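Local coordinates for protein O-succinylhomoserine sulfhydrylase (Mycobacterium tuberculosis, PDB 3NDN) that probably catalyses the pyridoxal-phosphate-dependent formation of L-homocysteine from O-succinyl-L-homoserine and hydrogen sulfide, a step in methionine biosynthesis, at residues 100-104 with 105-109; 253-257 with 258-262. One frame throughout, in Å; residues are numbered along the deposited sequence. Where two conformers were deposited one is given.

Interaction 1: 100-104 with 105-109; sequences FATAS and GMAAV
Ser-104 and Ala-107 meet at the N-terminus of a helix, where Ser-104 is the N-cap residue. The turn joins strand 98-102, at one edge of the seven-stranded sheet, to helix 105-114. This is the phosphate-binding helix start of a fold-type I PLP enzyme of the trans-sulfuration family. The Gly-105 and Met-106 amides donate hydrogen bonds to phosphate oxygens of the PLP-modified lysine at position 227. The first two amides of the helix are therefore directed at the phosphate, and the positive end of the helix dipole probably helps to hold it.

The Ser-104 side chain caps the amide that follows these two, that of Ala-107. Ser-104 CB lies 3.1 Å from Gly-105 N, three covalent bonds along the chain. From CB, OG is set between the backbone N and the carbonyl carbon (chi1 71°), which brings it back over the helix start. There Ser-104 OG accepts from Ala-107 N at 3.1 Å, with an angle of 159° at the hydrogen. Ala-107 CB approaches Ser-104 OG at 3.5 Å. OG is also hydrogen-bonded to Gly-259 O of the second subunit, so the cap lies at the subunit interface.

The carbonyl of Ser-104 is gripped twice. Ala-108 N donates to Ser-104 O at 3.3 Å, the first i to i+4 bond of the helix. The Thr-102 hydroxyl donates to it from the opposite face of the carbonyl plane. This second bond ties the strand end to the turn and should limit rotation of the Thr-102 side chain. Thr-102 CB rests 4.0 Å from Ala-107 CB. The methyl Thr-102 CG2 lies 4.0 Å from Ala-108 CA. The shorter bond to the shared carbonyl is that of the hydroxyl, Thr-102 OG1 to Ser-104 O at 2.7 Å.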
ATOM      1  N   PHE A 100      20.385   5.821 -10.620  1.00 28.38           N
ATOM      2  CA  PHE A 100      19.679   6.683  -9.655  1.00 28.33           C
ATOM      3  C   PHE A 100      18.191   6.774 -10.021  1.00 27.29           C
ATOM      4  O   PHE A 100      17.861   7.108 -11.163  1.00 28.56           O
ATOM      5  CB  PHE A 100      20.289   8.105  -9.627  1.00 28.71           C
ATOM      6  CG  PHE A 100      20.273   8.743  -8.243  1.00 29.77           C
ATOM      7  CD1 PHE A 100      21.461   9.036  -7.582  1.00 31.48           C
ATOM      8  CD2 PHE A 100      19.065   9.002  -7.594  1.00 29.24           C
ATOM      9  CE1 PHE A 100      21.462   9.598  -6.291  1.00 32.91           C
ATOM     10  CE2 PHE A 100      19.049   9.570  -6.303  1.00 31.77           C
ATOM     11  CZ  PHE A 100      20.251   9.867  -5.653  1.00 32.04           C
ATOM     12  N   ALA A 101      17.302   6.456  -9.070  1.00 27.19           N
ATOM     13  CA  ALA A 101      15.847   6.459  -9.292  1.00 26.33           C
ATOM     14  C   ALA A 101      15.247   7.866  -9.142  1.00 26.48           C
ATOM     15  O   ALA A 101      15.743   8.653  -8.333  1.00 26.40           O
ATOM     16  CB  ALA A 101      15.147   5.483  -8.295  1.00 26.56           C
ATOM     17  N   THR A 102      14.169   8.150  -9.887  1.00 25.64           N
ATOM     18  CA  THR A 102      13.483   9.480  -9.865  1.00 26.29           C
ATOM     19  C   THR A 102      11.941   9.358  -9.733  1.00 26.05           C
ATOM     20  O   THR A 102      11.402   8.252  -9.828  1.00 26.24           O
ATOM     21  CB  THR A 102      13.789  10.290 -11.139  1.00 26.68           C
ATOM     22  OG1 THR A 102      13.154   9.670 -12.261  1.00 26.09           O
ATOM     23  CG2 THR A 102      15.306  10.421 -11.426  1.00 25.55           C
ATOM     24  N   ALA A 103      11.236  10.487  -9.542  1.00 25.49           N
ATOM     25  CA  ALA A 103       9.766  10.496  -9.329  1.00 25.98           C
ATOM     26  C   ALA A 103       8.962  10.187 -10.618  1.00 25.82           C
ATOM     27  O   ALA A 103       7.801   9.774 -10.543  1.00 26.31           O
ATOM     28  CB  ALA A 103       9.302  11.866  -8.739  1.00 26.33           C
ATOM     29  N   SER A 104       9.578  10.391 -11.770  1.00 25.48           N
ATOM     30  CA  SER A 104       8.896  10.217 -13.073  1.00 25.40           C
ATOM     31  C   SER A 104       9.927  10.110 -14.186  1.00 26.15           C
ATOM     32  O   SER A 104      11.109  10.370 -13.957  1.00 26.25           O
ATOM     33  CB  SER A 104       7.940  11.395 -13.344  1.00 26.36           C
ATOM     34  OG  SER A 104       8.663  12.595 -13.630  1.00 25.76           O
ATOM     35  N   GLY A 105       9.498   9.722 -15.393  1.00 26.03           N
ATOM     36  CA  GLY A 105      10.388   9.745 -16.555  1.00 26.04           C
ATOM     37  C   GLY A 105      10.874  11.151 -16.920  1.00 26.73           C
ATOM     38  O   GLY A 105      12.045  11.333 -17.224  1.00 26.77           O
ATOM     39  N   MET A 106       9.989  12.149 -16.867  1.00 27.21           N
ATOM     40  CA  MET A 106      10.389  13.539 -17.158  1.00 28.36           C
ATOM     41  C   MET A 106      11.403  14.093 -16.139  1.00 28.56           C
ATOM     42  O   MET A 106      12.305  14.871 -16.503  1.00 29.00           O
ATOM     43  CB  MET A 106       9.172  14.463 -17.281  1.00 28.49           C
ATOM     44  CG  MET A 106       8.391  14.336 -18.604  1.00 28.56           C
ATOM     45  SD  MET A 106       9.383  14.182 -20.116  1.00 31.58           S
ATOM     46  CE  MET A 106      10.233  15.762 -20.180  1.00 32.30           C
ATOM     47  N   ALA A 107      11.272  13.672 -14.885  1.00 28.55           N
ATOM     48  CA  ALA A 107      12.275  13.977 -13.857  1.00 28.47           C
ATOM     49  C   ALA A 107      13.651  13.409 -14.224  1.00 29.11           C
ATOM     50  O   ALA A 107      14.659  14.095 -14.029  1.00 28.94           O
ATOM     51  CB  ALA A 107      11.830  13.489 -12.499  1.00 27.99           C
ATOM     52  N   ALA A 108      13.695  12.181 -14.777  1.00 28.92           N
ATOM     53  CA  ALA A 108      14.955  11.610 -15.279  1.00 28.71           C
ATOM     54  C   ALA A 108      15.540  12.422 -16.451  1.00 29.50           C
ATOM     55  O   ALA A 108      16.730  12.694 -16.464  1.00 28.93           O
ATOM     56  CB  ALA A 108      14.794  10.116 -15.677  1.00 28.09           C
ATOM     57  N   VAL A 109      14.695  12.785 -17.423  1.00 29.84           N
ATOM     58  CA  VAL A 109      15.118  13.588 -18.569  1.00 31.08           C
ATOM     59  C   VAL A 109      15.681  14.963 -18.162  1.00 31.08           C
ATOM     60  O   VAL A 109      16.792  15.333 -18.583  1.00 30.37           O
ATOM     61  CB  VAL A 109      13.960  13.774 -19.609  1.00 30.53           C
ATOM     62  CG1 VAL A 109      14.385  14.720 -20.736  1.00 31.69           C
ATOM     63  CG2 VAL A 109      13.521  12.432 -20.161  1.00 30.89           C
TER

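Interaction 2: 253-257 with 258-262; sequences KLMRH and TGPAM
Leu-254 O accepts two hydrogen bonds from Thr-258, at the C-terminal end of helix 244-258. The hydroxyl, Thr-258 OG1, reaches Leu-254 O at 2.7 Å from above the carbonyl plane. The amide, Thr-258 N, donates to Leu-254 O at 2.9 Å from the opposite face. With chi1 at 71°, OG1 turns back toward the preceding helical turn. Thr-258 CG2 then lies alongside Leu-254 CD2, 4.1 Å away.

Gly-259 leaves the helix with positive phi (59°). Its amide makes a weak bond to Met-255 O at 3.1 Å, and its CA-H also approaches that oxygen. Pro-260 follows as the centre of an inverse gamma turn. The Met-255 side chain bends at chi2 and chi3 and crosses the proline ring at a slant. Met-255 SD sits 3.9 Å from Pro-260 CG, and Met-255 CE is 3.5 Å from Pro-260 O.

His-257 ND1 is hydrogen-bonded to Ser-132 of the second subunit. Within the chain, Leu-254, Met-255 and Pro-260 pack against helix 105-114. Met-255 also touches strand 98-102, while the Met-262 side chain packs on helix 264-273.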
ATOM      1  N   LYS A 253      24.065  15.551  -6.729  1.00 34.20           N
ATOM      2  CA  LYS A 253      23.864  16.911  -6.217  1.00 33.50           C
ATOM      3  C   LYS A 253      22.467  17.447  -6.524  1.00 32.63           C
ATOM      4  O   LYS A 253      21.794  17.980  -5.631  1.00 32.55           O
ATOM      5  CB  LYS A 253      24.944  17.856  -6.747  1.00 34.23           C
ATOM      6  CG  LYS A 253      24.924  19.236  -6.115  1.00 35.76           C
ATOM      7  CD  LYS A 253      26.031  20.105  -6.672  1.00 37.97           C
ATOM      8  CE  LYS A 253      26.082  21.450  -5.954  1.00 38.98           C
ATOM      9  NZ  LYS A 253      26.953  22.417  -6.699  1.00 41.03           N
ATOM     10  N   LEU A 254      22.021  17.320  -7.776  1.00 31.36           N
ATOM     11  CA  LEU A 254      20.670  17.750  -8.115  1.00 31.04           C
ATOM     12  C   LEU A 254      19.573  16.931  -7.398  1.00 31.31           C
ATOM     13  O   LEU A 254      18.550  17.484  -6.985  1.00 31.11           O
ATOM     14  CB  LEU A 254      20.451  17.762  -9.644  1.00 30.71           C
ATOM     15  CG  LEU A 254      21.111  18.898 -10.444  1.00 29.78           C
ATOM     16  CD1 LEU A 254      20.900  18.715 -11.973  1.00 30.95           C
ATOM     17  CD2 LEU A 254      20.564  20.264 -10.000  1.00 31.35           C
ATOM     18  N   MET A 255      19.781  15.621  -7.248  1.00 31.18           N
ATOM     19  CA  MET A 255      18.773  14.764  -6.594  1.00 31.95           C
ATOM     20  C   MET A 255      18.585  15.071  -5.098  1.00 32.46           C
ATOM     21  O   MET A 255      17.448  15.179  -4.625  1.00 32.78           O
ATOM     22  CB  MET A 255      19.054  13.261  -6.823  1.00 31.69           C
ATOM     23  CG  MET A 255      18.874  12.775  -8.260  1.00 32.48           C
ATOM     24  SD  MET A 255      17.248  13.001  -9.035  1.00 33.91           S
ATOM     25  CE  MET A 255      16.190  11.999  -7.940  1.00 31.14           C
ATOM     26  N   ARG A 256      19.688  15.219  -4.367  1.00 32.87           N
ATOM     27  CA  ARG A 256      19.639  15.553  -2.943  0.50 33.40           C
ATOM     28  C   ARG A 256      18.946  16.904  -2.692  1.00 33.91           C
ATOM     29  O   ARG A 256      18.062  17.021  -1.829  1.00 33.79           O
ATOM     30  CB  ARG A 256      21.051  15.580  -2.342  0.50 33.89           C
ATOM     31  CG  ARG A 256      21.774  14.237  -2.296  0.50 34.82           C
ATOM     32  CD  ARG A 256      22.977  14.292  -1.357  0.50 37.08           C
ATOM     33  NE  ARG A 256      23.657  13.003  -1.222  0.50 38.48           N
ATOM     34  CZ  ARG A 256      24.504  12.715  -0.237  0.50 39.15           C
ATOM     35  NH1 ARG A 256      24.764  13.618   0.698  0.50 40.84           N
ATOM     36  NH2 ARG A 256      25.078  11.523  -0.172  0.50 38.91           N
ATOM     37  N   HIS A 257      19.338  17.921  -3.455  1.00 33.80           N
ATOM     38  CA  HIS A 257      18.928  19.299  -3.164  1.00 34.32           C
ATOM     39  C   HIS A 257      17.696  19.879  -3.881  1.00 33.92           C
ATOM     40  O   HIS A 257      17.069  20.807  -3.349  1.00 34.79           O
ATOM     41  CB  HIS A 257      20.154  20.220  -3.278  1.00 34.72           C
ATOM     42  CG  HIS A 257      21.319  19.761  -2.447  1.00 36.69           C
ATOM     43  ND1 HIS A 257      21.244  19.604  -1.078  1.00 38.14           N
ATOM     44  CD2 HIS A 257      22.576  19.399  -2.795  1.00 37.94           C
ATOM     45  CE1 HIS A 257      22.410  19.190  -0.615  1.00 39.40           C
ATOM     46  NE2 HIS A 257      23.237  19.055  -1.637  1.00 40.03           N
ATOM     47  N   THR A 258      17.360  19.371  -5.071  1.00 33.14           N
ATOM     48  CA  THR A 258      16.071  19.698  -5.721  1.00 32.91           C
ATOM     49  C   THR A 258      14.962  18.660  -5.451  1.00 32.50           C
ATOM     50  O   THR A 258      13.794  18.938  -5.695  1.00 33.27           O
ATOM     51  CB  THR A 258      16.162  19.942  -7.265  1.00 32.87           C
ATOM     52  OG1 THR A 258      16.404  18.713  -7.960  1.00 32.76           O
ATOM     53  CG2 THR A 258      17.245  20.982  -7.629  1.00 32.93           C
ATOM     54  N   GLY A 259      15.338  17.451  -5.028  1.00 32.36           N
ATOM     55  CA  GLY A 259      14.364  16.433  -4.527  1.00 31.08           C
ATOM     56  C   GLY A 259      13.199  15.873  -5.346  1.00 30.46           C
ATOM     57  O   GLY A 259      12.103  15.688  -4.800  1.00 30.00           O
ATOM     58  N   PRO A 260      13.412  15.547  -6.644  1.00 29.83           N
ATOM     59  CA  PRO A 260      12.343  14.832  -7.333  1.00 29.59           C
ATOM     60  C   PRO A 260      12.415  13.308  -7.020  1.00 29.45           C
ATOM     61  O   PRO A 260      12.698  12.499  -7.911  1.00 29.67           O
ATOM     62  CB  PRO A 260      12.623  15.122  -8.820  1.00 29.80           C
ATOM     63  CG  PRO A 260      14.110  15.352  -8.899  1.00 30.50           C
ATOM     64  CD  PRO A 260      14.622  15.677  -7.486  1.00 29.61           C
ATOM     65  N   ALA A 261      12.135  12.948  -5.763  1.00 28.98           N
ATOM     66  CA  ALA A 261      12.440  11.612  -5.209  1.00 28.31           C
ATOM     67  C   ALA A 261      11.403  10.540  -5.489  1.00 28.12           C
ATOM     68  O   ALA A 261      10.204  10.803  -5.395  1.00 28.75           O
ATOM     69  CB  ALA A 261      12.646  11.728  -3.673  1.00 28.97           C
ATOM     70  N   MET A 262      11.864   9.311  -5.768  1.00 27.42           N
ATOM     71  CA  MET A 262      10.970   8.152  -5.894  1.00 27.34           C
ATOM     72  C   MET A 262      10.449   7.697  -4.517  1.00 26.84           C
ATOM     73  O   MET A 262      11.202   7.598  -3.527  1.00 27.07           O
ATOM     74  CB  MET A 262      11.651   6.986  -6.658  1.00 27.20           C
ATOM     75  CG  MET A 262      10.761   5.736  -6.794  1.00 28.20           C
ATOM     76  SD  MET A 262      11.492   4.308  -7.622  1.00 29.91           S
ATOM     77  CE  MET A 262      11.265   4.731  -9.354  1.00 29.42           C
TER

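Along the chain the two contacts come in series, and neither encloses the other. Interaction 1 closes the short turn from strand 98-102 into helix 105-114. The chain then runs through the other six strands of the large sheet. Interaction 2 comes later, where helix 244-258 gives way to the loop before helix 264-273. In space the two are neighbours, with centres about 10 Å apart. Ala-103 N probably hydrogen-bonds to Pro-260 O at 3.0 Å, and Met-255 CE packs on Ala-101 O. Together they tie the helix-244-258 exit to the sheet edge beside the cofactor-binding turn. Both also touch the second subunit.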